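Local coordinates for ABC transporter substrate-binding protein (Rhizobium radiobacter, PDB 6TFX) that binds the mannityl-opine mannopinic acid as the solute-binding component of an ABC import system in the periplasm, at residues S416-A421 with N451-P456; L253-T258 with R266-L271; M373-L378 with P409-N414. All coordinates share one frame; numbering follows the deposited sequence.

Contact 1: S416-A421 with N451-P456. With MG (magnesium ion), chain G.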
loop_
_atom_site.group_PDB
_atom_site.type_symbol
_atom_site.label_atom_id
_atom_site.label_comp_id
_atom_site.label_asym_id
_atom_site.label_seq_id
_atom_site.Cartn_x
_atom_site.Cartn_y
_atom_site.Cartn_z
ATOM N N SER A 416 0.295 -12.144 12.103
ATOM C CA SER A 416 0.563 -12.514 13.496
ATOM C C SER A 416 -0.463 -13.484 14.042
ATOM O O SER A 416 -0.231 -14.075 15.098
ATOM C CB SER A 416 0.601 -11.263 14.373
ATOM O OG SER A 416 -0.679 -10.653 14.384
ATOM N N HIS A 417 -1.616 -13.638 13.345
ATOM C CA HIS A 417 -2.730 -14.465 13.820
ATOM C C HIS A 417 -3.337 -13.860 15.103
ATOM O O HIS A 417 -3.872 -14.564 15.961
ATOM C CB HIS A 417 -2.334 -15.949 13.960
ATOM C CG HIS A 417 -1.984 -16.562 12.635
ATOM N ND1 HIS A 417 -2.824 -17.470 12.020
ATOM C CD2 HIS A 417 -0.888 -16.390 11.854
ATOM C CE1 HIS A 417 -2.240 -17.785 10.871
ATOM N NE2 HIS A 417 -1.066 -17.183 10.734
ATOM N N CYS A 418 -3.268 -12.512 15.193
ATOM C CA CYS A 418 -3.790 -11.731 16.318
ATOM C C CYS A 418 -5.318 -11.953 16.417
ATOM O O CYS A 418 -6.005 -12.009 15.391
ATOM C CB CYS A 418 -3.459 -10.260 16.083
ATOM S SG CYS A 418 -4.136 -9.115 17.324
ATOM N N ASN A 419 -5.845 -12.057 17.651
ATOM C CA ASN A 419 -7.291 -12.129 17.864
ATOM C C ASN A 419 -7.718 -11.307 19.101
ATOM O O ASN A 419 -8.919 -11.112 19.318
ATOM C CB ASN A 419 -7.785 -13.579 17.952
ATOM C CG ASN A 419 -7.273 -14.385 19.127
ATOM O OD1 ASN A 419 -6.404 -13.962 19.902
ATOM N ND2 ASN A 419 -7.800 -15.586 19.277
ATOM N N VAL A 420 -6.742 -10.743 19.821
ATOM C CA VAL A 420 -6.935 -10.062 21.116
ATOM C C VAL A 420 -7.820 -8.810 21.061
ATOM O O VAL A 420 -8.421 -8.444 22.094
ATOM C CB VAL A 420 -5.577 -9.744 21.812
ATOM C CG1 VAL A 420 -4.794 -8.619 21.115
ATOM C CG2 VAL A 420 -5.758 -9.477 23.314
ATOM N N ALA A 421 -7.875 -8.150 19.895
ATOM C CA ALA A 421 -8.574 -6.873 19.786
ATOM C C ALA A 421 -9.842 -6.927 18.943
ATOM O O ALA A 421 -10.374 -5.871 18.576
ATOM C CB ALA A 421 -7.602 -5.842 19.219
ATOM N N ASN A 451 0.296 -7.500 23.957
ATOM C CA ASN A 451 0.392 -8.951 23.710
ATOM C C ASN A 451 1.569 -9.236 22.752
ATOM O O ASN A 451 1.892 -10.401 22.476
ATOM C CB ASN A 451 -0.930 -9.466 23.157
ATOM C CG ASN A 451 -1.901 -9.637 24.292
ATOM O OD1 ASN A 451 -1.910 -10.674 24.958
ATOM N ND2 ASN A 451 -2.678 -8.594 24.603
ATOM N N VAL A 452 2.192 -8.161 22.230
ATOM C CA VAL A 452 3.360 -8.255 21.348
ATOM C C VAL A 452 3.058 -9.132 20.134
ATOM O O VAL A 452 3.806 -10.055 19.807
ATOM C CB VAL A 452 4.678 -8.670 22.083
ATOM C CG1 VAL A 452 5.922 -8.328 21.245
ATOM C CG2 VAL A 452 4.773 -8.051 23.474
ATOM N N CYS A 453 1.908 -8.881 19.498
ATOM C CA CYS A 453 1.576 -9.572 18.258
ATOM C C CYS A 453 2.433 -9.000 17.126
ATOM O O CYS A 453 2.759 -9.694 16.164
ATOM C CB CYS A 453 0.095 -9.393 17.970
ATOM S SG CYS A 453 -0.942 -10.108 19.264
ATOM N N ALA A 454 2.787 -7.716 17.246
ATOM C CA ALA A 454 3.605 -7.054 16.248
ATOM C C ALA A 454 4.448 -6.031 16.963
ATOM O O ALA A 454 4.038 -5.518 18.017
ATOM C CB ALA A 454 2.739 -6.380 15.193
ATOM N N ILE A 455 5.641 -5.795 16.430
ATOM C CA ILE A 455 6.594 -4.833 16.990
ATOM C C ILE A 455 6.784 -3.757 15.943
ATOM O O ILE A 455 7.262 -4.030 14.842
ATOM C CB ILE A 455 7.944 -5.512 17.336
ATOM C CG1 ILE A 455 7.755 -6.703 18.302
ATOM C CG2 ILE A 455 8.902 -4.442 17.907
ATOM C CD1 ILE A 455 8.955 -7.657 18.267
ATOM N N PRO A 456 6.417 -2.514 16.263
ATOM C CA PRO A 456 6.563 -1.452 15.263
ATOM C C PRO A 456 8.001 -1.031 15.113
ATOM O O PRO A 456 8.784 -1.028 16.083
ATOM C CB PRO A 456 5.751 -0.291 15.837
ATOM C CG PRO A 456 5.703 -0.539 17.295
ATOM C CD PRO A 456 5.800 -2.030 17.516
HETATM MG MG MG G . -2.638 -9.843 18.691
#
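C418 and C453 face each other across a magnesium ion modelled between their sulfurs. The ion lies 2.2 Å from C418 SG and 1.8 Å from C453 SG, and the SG-Mg-SG angle is about 154°, so it sits roughly between the two sulfurs. Both lengths are shorter than a normal magnesium-sulfur bond, and the second especially makes the fine geometry doubtful. The pairing itself is clear: C418 SG and C453 SG are 3.9 Å apart, far too wide for a disulfide, with the ion in between. C418 directs its sulfur there by holding it anti to the backbone N (chi1 176°), whereas C453 has its sulfur beside its own backbone N (chi1 -62°).

One side of the metal is lined by V420, whose CG1 comes to 3.5 Å of the ion. Its other methyl, CG2, meets the N451 amide at ND2 (3.5 Å), the two side chains approaching from opposite directions; that ND2 is held by a hydrogen bond to L447 O. On the other flank S416 CB packs at 3.2 Å against C453 O. S416 OG bonds to N414 OD1 and is also reached, weakly, by C418 N.

The backbone fixes both sides of the site. S416 hydrogen-bonds with I257 and C453 with I255, both from the 253-258 segment. Helix 434-450 ends in a Schellman motif at V452, and strand 454-467 starts just after C453. On the opposing loop, A421 is the N-cap of helix 422-430. The ion thus joins the approach to one helix to the junction between another helix and a sheet strand.

Contact 2: L253-T258 with R266-L271. With EDO (1,2-ethanediol), chain D.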
loop_
_atom_site.group_PDB
_atom_site.type_symbol
_atom_site.label_atom_id
_atom_site.label_comp_id
_atom_site.label_asym_id
_atom_site.label_seq_id
_atom_site.Cartn_x
_atom_site.Cartn_y
_atom_site.Cartn_z
ATOM N N LEU A 253 7.331 -5.916 12.612
ATOM C CA LEU A 253 7.632 -7.354 12.652
ATOM C C LEU A 253 6.341 -7.968 13.175
ATOM O O LEU A 253 6.004 -7.781 14.359
ATOM C CB LEU A 253 8.759 -7.647 13.671
ATOM C CG LEU A 253 10.122 -7.139 13.281
ATOM C CD1 LEU A 253 11.072 -7.183 14.491
ATOM C CD2 LEU A 253 10.683 -7.987 12.136
ATOM N N HIS A 254 5.584 -8.673 12.293
ATOM C CA HIS A 254 4.351 -9.359 12.683
ATOM C C HIS A 254 4.786 -10.749 13.108
ATOM O O HIS A 254 5.365 -11.472 12.296
ATOM C CB HIS A 254 3.397 -9.482 11.497
ATOM C CG HIS A 254 2.925 -8.144 11.032
ATOM N ND1 HIS A 254 1.797 -7.548 11.582
ATOM C CD2 HIS A 254 3.457 -7.321 10.099
ATOM C CE1 HIS A 254 1.681 -6.370 10.979
ATOM N NE2 HIS A 254 2.644 -6.182 10.071
ATOM N N ILE A 255 4.533 -11.111 14.363
ATOM C CA ILE A 255 5.011 -12.410 14.891
ATOM C C ILE A 255 3.849 -13.389 14.911
ATOM O O ILE A 255 2.832 -13.085 15.539
ATOM C CB ILE A 255 5.579 -12.234 16.336
ATOM C CG1 ILE A 255 6.769 -11.217 16.375
ATOM C CG2 ILE A 255 5.981 -13.600 16.936
ATOM C CD1 ILE A 255 7.042 -10.749 17.896
ATOM N N ASN A 256 4.032 -14.588 14.338
ATOM C CA ASN A 256 2.956 -15.577 14.381
ATOM C C ASN A 256 2.922 -16.110 15.809
ATOM O O ASN A 256 3.764 -16.934 16.192
ATOM C CB ASN A 256 3.163 -16.699 13.355
ATOM C CG ASN A 256 2.007 -17.654 13.325
ATOM O OD1 ASN A 256 1.280 -17.812 14.307
ATOM N ND2 ASN A 256 1.823 -18.322 12.208
ATOM N N ILE A 257 1.923 -15.635 16.587
ATOM C CA ILE A 257 1.803 -15.980 18.015
ATOM C C ILE A 257 1.384 -17.430 18.267
ATOM O O ILE A 257 1.353 -17.846 19.428
ATOM C CB ILE A 257 0.859 -14.994 18.732
ATOM C CG1 ILE A 257 -0.592 -15.167 18.228
ATOM C CG2 ILE A 257 1.392 -13.526 18.557
ATOM C CD1 ILE A 257 -1.643 -14.374 19.024
ATOM N N THR A 258 1.052 -18.204 17.211
ATOM C CA THR A 258 0.621 -19.588 17.437
ATOM C C THR A 258 1.779 -20.568 17.273
ATOM O O THR A 258 1.588 -21.756 17.521
ATOM C CB THR A 258 -0.515 -19.963 16.456
ATOM O OG1 THR A 258 0.009 -20.043 15.137
ATOM C CG2 THR A 258 -1.684 -18.982 16.494
ATOM N N ARG A 266 6.838 -14.242 26.742
ATOM C CA ARG A 266 8.179 -13.807 27.197
ATOM C C ARG A 266 9.175 -13.752 26.044
ATOM O O ARG A 266 10.056 -12.888 26.027
ATOM C CB ARG A 266 8.695 -14.704 28.313
ATOM C CG ARG A 266 7.819 -14.608 29.560
ATOM C CD ARG A 266 8.202 -15.675 30.573
ATOM N NE ARG A 266 7.934 -17.019 30.057
ATOM C CZ ARG A 266 8.055 -18.129 30.770
ATOM N NH1 ARG A 266 8.430 -18.071 32.042
ATOM N NH2 ARG A 266 7.803 -19.309 30.219
ATOM N N VAL A 267 9.054 -14.688 25.092
ATOM C CA VAL A 267 9.945 -14.710 23.923
ATOM C C VAL A 267 9.638 -13.510 23.033
ATOM O O VAL A 267 10.554 -12.876 22.507
ATOM C CB VAL A 267 9.881 -16.057 23.165
ATOM C CG1 VAL A 267 10.819 -16.057 21.954
ATOM C CG2 VAL A 267 10.222 -17.218 24.103
ATOM N N ARG A 268 8.343 -13.187 22.866
ATOM C CA ARG A 268 7.948 -12.032 22.035
ATOM C C ARG A 268 8.423 -10.743 22.721
ATOM O O ARG A 268 8.974 -9.843 22.073
ATOM C CB ARG A 268 6.417 -11.994 21.849
ATOM C CG ARG A 268 5.898 -13.236 21.135
ATOM C CD ARG A 268 4.518 -13.037 20.518
ATOM N NE ARG A 268 3.483 -12.678 21.494
ATOM C CZ ARG A 268 2.729 -13.559 22.144
ATOM N NH1 ARG A 268 2.988 -14.860 22.050
ATOM N NH2 ARG A 268 1.759 -13.147 22.949
ATOM N N GLN A 269 8.211 -10.640 24.049
ATOM C CA GLN A 269 8.665 -9.474 24.803
ATOM C C GLN A 269 10.184 -9.322 24.686
ATOM O O GLN A 269 10.685 -8.211 24.480
ATOM C CB GLN A 269 8.281 -9.610 26.279
ATOM C CG GLN A 269 6.777 -9.471 26.507
ATOM C CD GLN A 269 6.393 -9.858 27.920
ATOM O OE1 GLN A 269 7.045 -10.693 28.572
ATOM N NE2 GLN A 269 5.306 -9.260 28.414
ATOM N N ALA A 270 10.914 -10.458 24.754
ATOM C CA ALA A 270 12.369 -10.411 24.615
ATOM C C ALA A 270 12.738 -9.795 23.257
ATOM O O ALA A 270 13.609 -8.951 23.194
ATOM C CB ALA A 270 12.959 -11.810 24.742
ATOM N N LEU A 271 12.045 -10.207 22.176
ATOM C CA LEU A 271 12.345 -9.652 20.848
ATOM C C LEU A 271 12.067 -8.160 20.822
ATOM O O LEU A 271 12.902 -7.392 20.344
ATOM C CB LEU A 271 11.543 -10.388 19.754
ATOM C CG LEU A 271 11.858 -10.020 18.304
ATOM C CD1 LEU A 271 13.331 -10.309 17.949
ATOM C CD2 LEU A 271 10.931 -10.786 17.360
HETATM C C1 EDO D . 0.416 -24.100 14.939
HETATM O O1 EDO D . 1.387 -24.230 15.963
HETATM C C2 EDO D . 1.130 -23.874 13.591
HETATM O O2 EDO D . 0.220 -24.030 12.520
#
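R268 reaches from helix 265-272 across I255 and I257, and its side chain can be followed outward atom by atom. CB starts the contact 4.2 Å from I255 CD1. Beyond it the chain bends at chi3 (-59°), which brings the guanidinium against I257. CD touches two methyls, I257 CG2 at 3.7 Å and I255 CG2 at 3.9 Å. The planar group then passes the isoleucine: I257 CG2 sits over one face of the guanidinium, 3.6 Å above the plane and offset toward the rim, and NH1 lies 3.9 Å from I257 CB. The charged tip is tied down elsewhere, by NH1 to F262 O and NH2 to N451 O, so the arginine offers its flank to apolar neighbours while its N-H groups meet carbonyls.

One turn along the helix, L271 CD2 slides past I255 CD1 at 3.9 Å and extends the apolar row. After the strand the chain turns at N256, whose OD1 accepts from T258 N (2.9 Å) in an Asx turn and also from T258 OG1, both donors coming from the same face of its carbonyl plane.

The arrangement is a strand-loop-helix unit, with the helix packed back on the strand that leads into it, on a mixed sheet of this family 5 solute-binding protein.

Contact 3: M373-L378 with P409-N414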
loop_
_atom_site.group_PDB
_atom_site.type_symbol
_atom_site.label_atom_id
_atom_site.label_comp_id
_atom_site.label_asym_id
_atom_site.label_seq_id
_atom_site.Cartn_x
_atom_site.Cartn_y
_atom_site.Cartn_z
ATOM N N MET A 373 4.464 -16.128 -0.598
ATOM C CA MET A 373 4.908 -17.040 0.463
ATOM C C MET A 373 4.364 -16.670 1.817
ATOM O O MET A 373 3.855 -17.533 2.522
ATOM C CB MET A 373 6.431 -17.119 0.531
ATOM C CG MET A 373 7.024 -17.841 -0.644
ATOM S SD MET A 373 8.813 -18.032 -0.392
ATOM C CE MET A 373 8.866 -19.243 0.855
ATOM N N ILE A 374 4.417 -15.387 2.184
ATOM C CA ILE A 374 3.928 -15.007 3.522
ATOM C C ILE A 374 2.432 -15.230 3.664
ATOM O O ILE A 374 1.955 -15.483 4.767
ATOM C CB ILE A 374 4.361 -13.572 3.870
ATOM C CG1 ILE A 374 3.763 -12.554 2.865
ATOM C CG2 ILE A 374 5.909 -13.493 3.910
ATOM C CD1 ILE A 374 4.179 -11.095 3.177
ATOM N N ARG A 375 1.698 -15.158 2.543
ATOM C CA ARG A 375 0.241 -15.372 2.525
ATOM C C ARG A 375 -0.120 -16.875 2.546
ATOM O O ARG A 375 -1.299 -17.222 2.517
ATOM C CB ARG A 375 -0.388 -14.630 1.335
ATOM C CG ARG A 375 -0.433 -13.126 1.617
ATOM C CD ARG A 375 -0.886 -12.372 0.392
ATOM N NE ARG A 375 -1.100 -10.946 0.636
ATOM C CZ ARG A 375 -0.129 -10.044 0.709
ATOM N NH1 ARG A 375 1.148 -10.427 0.663
ATOM N NH2 ARG A 375 -0.422 -8.751 0.862
ATOM N N LYS A 376 0.907 -17.755 2.578
ATOM C CA LYS A 376 0.751 -19.199 2.732
ATOM C C LYS A 376 1.230 -19.594 4.156
ATOM O O LYS A 376 1.361 -20.793 4.457
ATOM C CB LYS A 376 1.539 -19.965 1.663
ATOM C CG LYS A 376 0.922 -19.874 0.280
ATOM C CD LYS A 376 1.760 -20.671 -0.711
ATOM C CE LYS A 376 1.165 -20.692 -2.098
ATOM N NZ LYS A 376 2.112 -21.275 -3.088
ATOM N N ASP A 377 1.514 -18.585 5.018
ATOM C CA ASP A 377 1.921 -18.768 6.420
ATOM C C ASP A 377 3.281 -19.461 6.504
ATOM O O ASP A 377 3.532 -20.256 7.422
ATOM C CB ASP A 377 0.858 -19.597 7.172
ATOM C CG ASP A 377 0.277 -18.961 8.395
ATOM O OD1 ASP A 377 0.817 -17.911 8.838
ATOM O OD2 ASP A 377 -0.709 -19.522 8.938
ATOM N N LEU A 378 4.161 -19.146 5.551
ATOM C CA LEU A 378 5.452 -19.833 5.488
ATOM C C LEU A 378 6.554 -19.191 6.314
ATOM O O LEU A 378 7.628 -19.790 6.419
ATOM C CB LEU A 378 5.904 -20.025 4.032
ATOM C CG LEU A 378 5.015 -20.958 3.190
ATOM C CD1 LEU A 378 5.415 -20.951 1.736
ATOM C CD2 LEU A 378 5.035 -22.400 3.713
ATOM N N PRO A 409 -10.684 -17.921 4.363
ATOM C CA PRO A 409 -11.154 -17.382 3.067
ATOM C C PRO A 409 -11.162 -15.845 3.040
ATOM O O PRO A 409 -10.967 -15.231 1.991
ATOM C CB PRO A 409 -12.576 -17.950 2.927
ATOM C CG PRO A 409 -12.627 -19.130 3.882
ATOM C CD PRO A 409 -11.715 -18.762 5.016
ATOM N N THR A 410 -11.335 -15.231 4.217
ATOM C CA THR A 410 -11.381 -13.784 4.415
ATOM C C THR A 410 -9.979 -13.217 4.752
ATOM O O THR A 410 -9.872 -12.060 5.180
ATOM C CB THR A 410 -12.333 -13.474 5.588
ATOM O OG1 THR A 410 -12.010 -14.346 6.662
ATOM C CG2 THR A 410 -13.817 -13.679 5.218
ATOM N N GLN A 411 -8.905 -14.002 4.513
ATOM C CA GLN A 411 -7.565 -13.525 4.890
ATOM C C GLN A 411 -7.191 -12.220 4.248
ATOM O O GLN A 411 -7.548 -11.971 3.097
ATOM C CB GLN A 411 -6.471 -14.562 4.599
ATOM C CG GLN A 411 -6.164 -14.781 3.120
ATOM C CD GLN A 411 -4.955 -15.692 2.989
ATOM O OE1 GLN A 411 -4.882 -16.744 3.603
ATOM N NE2 GLN A 411 -3.972 -15.281 2.202
ATOM N N VAL A 412 -6.454 -11.374 4.994
ATOM C CA VAL A 412 -5.930 -10.161 4.397
ATOM C C VAL A 412 -4.424 -10.167 4.691
ATOM O O VAL A 412 -3.671 -10.885 4.004
ATOM C CB VAL A 412 -6.653 -8.849 4.791
ATOM C CG1 VAL A 412 -6.285 -7.728 3.823
ATOM C CG2 VAL A 412 -8.173 -9.034 4.820
ATOM N N VAL A 413 -3.999 -9.432 5.748
ATOM C CA VAL A 413 -2.566 -9.364 6.064
ATOM C C VAL A 413 -2.318 -9.545 7.580
ATOM O O VAL A 413 -1.341 -8.996 8.108
ATOM C CB VAL A 413 -1.913 -8.071 5.506
ATOM C CG1 VAL A 413 -1.685 -8.179 3.997
ATOM C CG2 VAL A 413 -2.754 -6.838 5.819
ATOM N N ASN A 414 -3.151 -10.392 8.241
ATOM C CA ASN A 414 -2.960 -10.641 9.668
ATOM C C ASN A 414 -1.990 -11.812 9.769
ATOM O O ASN A 414 -2.387 -12.973 9.957
ATOM C CB ASN A 414 -4.280 -10.883 10.397
ATOM C CG ASN A 414 -4.128 -11.169 11.879
ATOM O OD1 ASN A 414 -3.000 -11.300 12.413
ATOM N ND2 ASN A 414 -5.280 -11.288 12.578
HETATM O O HOH W 1 -3.960 -10.511 1.321
HETATM O O HOH W 2 -3.343 -19.034 2.946
#
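Q411 carries CG between its backbone N and carbonyl carbon (chi1 71°) and runs extended from there, which delivers its amide to the carbonyl of R375. R375 keeps CG beside its own backbone N and stretches straight from CG to NE, crossing Q411 at a slant with guanidinium and amide planes 44° apart. The carbonyl belongs to a type I beta turn, I374 to D377.

The direct bond, Q411 NE2 to R375 O, is nearly straight (164°) but weak at 3.3 Å. A water bridges the same two groups, donating to R375 O and Q411 OE1 at 2.8 Å each, so the carbonyl takes two donors. OE1 has a second donor in G407 N, which fixes the rotation of the amide.

Farther out, R375 NH1 bonds to H371 ND1 and NH2 to Y384 OH. These hold the guanidinium of a side chain whose nearest approach to the bound mannopinic acid is about 4 Å. V413 lies alongside, pointing the same way, with CG1 3.4 Å from R375 NH2.

A second water occupies the edge of the guanidinium, in its plane: it accepts from R375 NE at 3.0 Å and donates to V412 O at 2.7 Å.

In the fold
From the N terminus, contact 2 comes first, closing the short loop between strand 240-255 and helix 265-272. Contact 3 follows, joining the turn at 374-377 to the long loop beyond helix 392-400. Contact 1 starts just afterwards in that same loop and closes over helices 422-430 and 434-450. The three are in series along the chain, neither nested nor crossed, yet they touch in space. Contacts 1 and 2 meet through the backbone pairing of strands 454-467 and 240-255. H417 of contact 1 bonds D377 of contact 3, connecting the metal site to the turn near the opine pocket.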